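Local coordinates for serine-tRNA ligase (Naegleria fowleri, PDB 6BLJ), which probably attaches serine to its cognate tRNA in the cytoplasm, activating the amino acid with ATP as class II synthetases do, at residues Thr53-Thr64 with Thr125-Val136. Residues are numbered along the deposited sequence; the frame is centred on the assembly and turned at random.
Sequences TIGKLNHIKSFT and TEVHIKNSEEEV
Leu-57 pushes its branched end into a hole on the facing helix formed by Ile-129, Ser-132, Glu-133 and Val-136. Its CG stands anti to the backbone N (chi1 168°), which directs the fork at the other helix, CD1 resting 3.8 Å from Ser-132 CB and CD2 turned to Glu-133 CG and Val-136 CG2. The reciprocal knob is Ile-129, received by Leu-57, Ile-60, Lys-61 and Thr-64; its CG1 lies 3.6 Å from Ile-60 CG2 as the two isoleucine side chains run antiparallel alongside one another. Ile-60 also lays CD1 against the hydroxyl of Ser-132, 3.3 Å from OG, a carbon-oxygen contact and no hydrogen bond. A small serine suits this spot, because the CA atoms of Leu-57 and Ser-132, 5.7 Å apart, are the nearest of the paired positions along the two helices. Such mutual knobs-into-holes packing, with helix axes 9.3 Å apart and an angle of 163° between their directions, marks the antiparallel coiled coil that forms the long N-terminal arm of seryl-tRNA synthetases, which in relatives reaches out to the long variable arm of tRNA(Ser). Ile-124 and Tyr-96 add to the apolar cover of Ile-60. Further along, the methyl CG2 of Thr-53 meets Val-136 CG2 at 3.6 Å; a threonine can serve here since its OG1 is turned back to hydrogen-bond Val-49 O within its own helix. Ile-54 lays its CG1 across CG1 of the same valine, the two side chains roughly perpendicular. The solvent side is looser: Lys-61 and Glu-133, both extended beyond CG, bring their ends together over the seam in a long salt bridge, NZ to OE2 3.9 Å. Their aliphatic parts still flank the apolar seam, with Glu-133 CG 3.9 Å from Leu-57 CD1, whereas the charged ends lie where water can probably reach them.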
loop_
_atom_site.group_PDB
_atom_site.type_symbol
_atom_site.label_atom_id
_atom_site.label_comp_id
_atom_site.label_asym_id
_atom_site.label_seq_id
_atom_site.Cartn_x
_atom_site.Cartn_y
_atom_site.Cartn_z
ATOM N N THR A 53 -18.856 -23.407 27.513
ATOM C CA THR A 53 -18.890 -24.359 26.411
ATOM C C THR A 53 -18.120 -25.633 26.753
ATOM O O THR A 53 -18.521 -26.730 26.349
ATOM C CB THR A 53 -18.367 -23.691 25.143
ATOM O OG1 THR A 53 -19.155 -22.521 24.904
ATOM C CG2 THR A 53 -18.508 -24.617 23.946
ATOM N N ILE A 54 -17.009 -25.513 27.483
ATOM C CA ILE A 54 -16.326 -26.714 27.959
ATOM C C ILE A 54 -17.222 -27.501 28.913
ATOM O O ILE A 54 -17.230 -28.739 28.900
ATOM C CB ILE A 54 -14.972 -26.352 28.594
ATOM C CG1 ILE A 54 -14.053 -25.748 27.526
ATOM C CG2 ILE A 54 -14.347 -27.566 29.292
ATOM C CD1 ILE A 54 -12.806 -25.102 28.072
ATOM N N GLY A 55 -17.981 -26.803 29.765
ATOM C CA GLY A 55 -18.894 -27.505 30.658
ATOM C C GLY A 55 -19.951 -28.294 29.903
ATOM O O GLY A 55 -20.264 -29.435 30.257
ATOM N N LYS A 56 -20.498 -27.704 28.839
ATOM C CA LYS A 56 -21.470 -28.419 28.019
ATOM C C LYS A 56 -20.832 -29.635 27.361
ATOM O O LYS A 56 -21.430 -30.717 27.323
ATOM C CB LYS A 56 -22.057 -27.482 26.967
ATOM N N LEU A 57 -19.595 -29.487 26.875
ATOM C CA LEU A 57 -18.912 -30.613 26.254
ATOM C C LEU A 57 -18.729 -31.755 27.246
ATOM O O LEU A 57 -18.979 -32.923 26.917
ATOM C CB LEU A 57 -17.575 -30.151 25.679
ATOM C CG LEU A 57 -16.588 -31.229 25.247
ATOM C CD1 LEU A 57 -17.160 -31.977 24.051
ATOM C CD2 LEU A 57 -15.264 -30.560 24.873
ATOM N N ASN A 58 -18.306 -31.440 28.472
ATOM C CA ASN A 58 -18.159 -32.481 29.483
ATOM C C ASN A 58 -19.500 -33.115 29.843
ATOM O O ASN A 58 -19.555 -34.311 30.148
ATOM C CB ASN A 58 -17.443 -31.908 30.704
ATOM C CG ASN A 58 -16.006 -31.521 30.383
ATOM O OD1 ASN A 58 -15.351 -32.180 29.573
ATOM N ND2 ASN A 58 -15.522 -30.437 30.985
ATOM N N HIS A 59 -20.587 -32.340 29.806
ATOM C CA HIS A 59 -21.914 -32.906 30.041
ATOM C C HIS A 59 -22.291 -33.900 28.947
ATOM O O HIS A 59 -22.825 -34.979 29.230
ATOM C CB HIS A 59 -22.953 -31.782 30.097
ATOM C CG HIS A 59 -24.354 -32.251 30.350
ATOM N ND1 HIS A 59 -24.644 -33.366 31.107
ATOM C CD2 HIS A 59 -25.545 -31.773 29.918
ATOM C CE1 HIS A 59 -25.953 -33.541 31.151
ATOM N NE2 HIS A 59 -26.523 -32.589 30.436
ATOM N N ILE A 60 -21.986 -33.566 27.690
ATOM C CA ILE A 60 -22.288 -34.476 26.592
ATOM C C ILE A 60 -21.433 -35.731 26.698
ATOM O O ILE A 60 -21.919 -36.848 26.487
ATOM C CB ILE A 60 -22.066 -33.771 25.243
ATOM C CG1 ILE A 60 -22.958 -32.539 25.114
ATOM C CG2 ILE A 60 -22.372 -34.724 24.091
ATOM C CD1 ILE A 60 -22.540 -31.637 23.943
ATOM N N LYS A 61 -20.151 -35.567 27.053
ATOM C CA LYS A 61 -19.245 -36.707 27.160
ATOM C C LYS A 61 -19.684 -37.701 28.232
ATOM O O LYS A 61 -19.418 -38.903 28.109
ATOM C CB LYS A 61 -17.824 -36.217 27.450
ATOM C CG LYS A 61 -17.003 -35.909 26.219
ATOM C CD LYS A 61 -15.782 -35.066 26.570
ATOM C CE LYS A 61 -14.713 -35.159 25.491
ATOM N NZ LYS A 61 -13.628 -34.150 25.668
ATOM N N SER A 62 -20.367 -37.232 29.276
ATOM C CA SER A 62 -20.828 -38.149 30.310
ATOM C C SER A 62 -21.870 -39.122 29.775
ATOM O O SER A 62 -22.055 -40.197 30.356
ATOM C CB SER A 62 -21.399 -37.377 31.501
ATOM O OG SER A 62 -22.652 -36.793 31.177
ATOM N N PHE A 63 -22.591 -38.734 28.711
ATOM C CA PHE A 63 -23.587 -39.616 28.094
ATOM C C PHE A 63 -22.958 -40.915 27.612
ATOM O O PHE A 63 -23.607 -41.972 27.632
ATOM C CB PHE A 63 -24.265 -38.915 26.910
ATOM C CG PHE A 63 -25.049 -37.670 27.279
ATOM C CD1 PHE A 63 -25.284 -37.327 28.604
ATOM C CD2 PHE A 63 -25.521 -36.828 26.284
ATOM C CE1 PHE A 63 -26.000 -36.186 28.925
ATOM C CE2 PHE A 63 -26.241 -35.685 26.599
ATOM C CZ PHE A 63 -26.481 -35.364 27.921
ATOM N N THR A 64 -21.710 -40.839 27.149
ATOM C CA THR A 64 -20.997 -42.018 26.669
ATOM C C THR A 64 -20.884 -43.071 27.765
ATOM O O THR A 64 -21.210 -44.245 27.558
ATOM C CB THR A 64 -19.603 -41.601 26.189
ATOM O OG1 THR A 64 -19.735 -40.647 25.133
ATOM C CG2 THR A 64 -18.854 -42.802 25.650
ATOM N N THR A 125 -21.446 -39.240 19.716
ATOM C CA THR A 125 -20.052 -38.916 19.415
ATOM C C THR A 125 -19.937 -38.170 18.091
ATOM O O THR A 125 -19.250 -37.147 18.000
ATOM C CB THR A 125 -19.205 -40.195 19.382
ATOM O OG1 THR A 125 -19.104 -40.743 20.704
ATOM C CG2 THR A 125 -17.788 -39.893 18.850
ATOM N N GLU A 126 -20.614 -38.661 17.051
ATOM C CA GLU A 126 -20.427 -38.085 15.722
ATOM C C GLU A 126 -21.133 -36.742 15.552
ATOM O O GLU A 126 -20.638 -35.881 14.825
ATOM C CB GLU A 126 -20.900 -39.075 14.657
ATOM C CG GLU A 126 -19.965 -40.276 14.470
ATOM C CD GLU A 126 -20.487 -41.290 13.448
ATOM O OE1 GLU A 126 -21.583 -41.074 12.889
ATOM O OE2 GLU A 126 -19.802 -42.310 13.206
ATOM N N VAL A 127 -22.280 -36.542 16.188
ATOM C CA VAL A 127 -23.104 -35.368 15.938
ATOM C C VAL A 127 -22.965 -34.327 17.044
ATOM O O VAL A 127 -22.990 -33.126 16.773
ATOM C CB VAL A 127 -24.580 -35.786 15.738
ATOM C CG1 VAL A 127 -25.498 -34.566 15.611
ATOM C CG2 VAL A 127 -24.717 -36.706 14.512
ATOM N N HIS A 128 -22.828 -34.751 18.300
ATOM C CA HIS A 128 -22.846 -33.790 19.396
ATOM C C HIS A 128 -21.468 -33.520 19.991
ATOM O O HIS A 128 -21.118 -32.357 20.229
ATOM C CB HIS A 128 -23.810 -34.271 20.479
ATOM C CG HIS A 128 -25.216 -34.378 19.994
ATOM N ND1 HIS A 128 -26.177 -33.434 20.282
ATOM C CD2 HIS A 128 -25.833 -35.335 19.258
ATOM C CE1 HIS A 128 -27.321 -33.794 19.726
ATOM N NE2 HIS A 128 -27.141 -34.946 19.105
ATOM N N ILE A 129 -20.685 -34.566 20.269
ATOM C CA ILE A 129 -19.366 -34.362 20.866
ATOM C C ILE A 129 -18.451 -33.626 19.891
ATOM O O ILE A 129 -17.805 -32.634 20.250
ATOM C CB ILE A 129 -18.760 -35.706 21.308
ATOM C CG1 ILE A 129 -19.519 -36.270 22.513
ATOM C CG2 ILE A 129 -17.275 -35.547 21.643
ATOM C CD1 ILE A 129 -19.019 -37.641 22.952
ATOM N N LYS A 130 -18.417 -34.073 18.632
ATOM C CA LYS A 130 -17.596 -33.394 17.629
ATOM C C LYS A 130 -18.037 -31.947 17.438
ATOM O O LYS A 130 -17.196 -31.039 17.349
ATOM C CB LYS A 130 -17.657 -34.148 16.300
ATOM N N ASN A 131 -19.352 -31.710 17.370
ATOM C CA ASN A 131 -19.852 -30.347 17.198
ATOM C C ASN A 131 -19.430 -29.450 18.359
ATOM O O ASN A 131 -19.018 -28.304 18.149
ATOM C CB ASN A 131 -21.372 -30.353 17.053
ATOM C CG ASN A 131 -21.928 -28.979 16.728
ATOM O OD1 ASN A 131 -21.776 -28.482 15.611
ATOM N ND2 ASN A 131 -22.576 -28.355 17.706
ATOM N N SER A 132 -19.527 -29.955 19.588
ATOM C CA SER A 132 -19.145 -29.162 20.754
ATOM C C SER A 132 -17.636 -28.950 20.814
ATOM O O SER A 132 -17.175 -27.889 21.249
ATOM C CB SER A 132 -19.634 -29.828 22.037
ATOM O OG SER A 132 -20.809 -29.201 22.510
ATOM N N GLU A 133 -16.852 -29.967 20.437
ATOM C CA GLU A 133 -15.401 -29.811 20.425
ATOM C C GLU A 133 -14.983 -28.703 19.470
ATOM O O GLU A 133 -14.077 -27.920 19.776
ATOM C CB GLU A 133 -14.720 -31.129 20.053
ATOM C CG GLU A 133 -14.377 -31.986 21.256
ATOM C CD GLU A 133 -13.947 -33.389 20.881
ATOM O OE1 GLU A 133 -14.010 -33.745 19.683
ATOM O OE2 GLU A 133 -13.545 -34.138 21.794
ATOM N N GLU A 134 -15.648 -28.601 18.317
ATOM C CA GLU A 134 -15.324 -27.515 17.401
ATOM C C GLU A 134 -15.761 -26.178 17.975
ATOM O O GLU A 134 -15.063 -25.171 17.813
ATOM C CB GLU A 134 -15.981 -27.742 16.040
ATOM C CG GLU A 134 -15.314 -28.806 15.187
ATOM C CD GLU A 134 -16.092 -29.101 13.916
ATOM O OE1 GLU A 134 -16.931 -28.263 13.514
ATOM O OE2 GLU A 134 -15.867 -30.178 13.324
ATOM N N GLU A 135 -16.908 -26.153 18.657
ATOM C CA GLU A 135 -17.403 -24.902 19.214
ATOM C C GLU A 135 -16.479 -24.388 20.316
ATOM O O GLU A 135 -16.280 -23.171 20.446
ATOM C CB GLU A 135 -18.834 -25.081 19.712
ATOM C CG GLU A 135 -19.594 -23.771 19.747
ATOM C CD GLU A 135 -21.056 -23.941 20.063
ATOM O OE1 GLU A 135 -21.429 -24.982 20.644
ATOM O OE2 GLU A 135 -21.838 -23.032 19.700
ATOM N N VAL A 136 -15.878 -25.300 21.095
ATOM C CA VAL A 136 -14.887 -24.901 22.094
ATOM C C VAL A 136 -13.695 -24.216 21.422
ATOM O O VAL A 136 -13.218 -23.173 21.890
ATOM C CB VAL A 136 -14.436 -26.125 22.920
ATOM C CG1 VAL A 136 -13.238 -25.769 23.807
ATOM C CG2 VAL A 136 -15.571 -26.666 23.777
#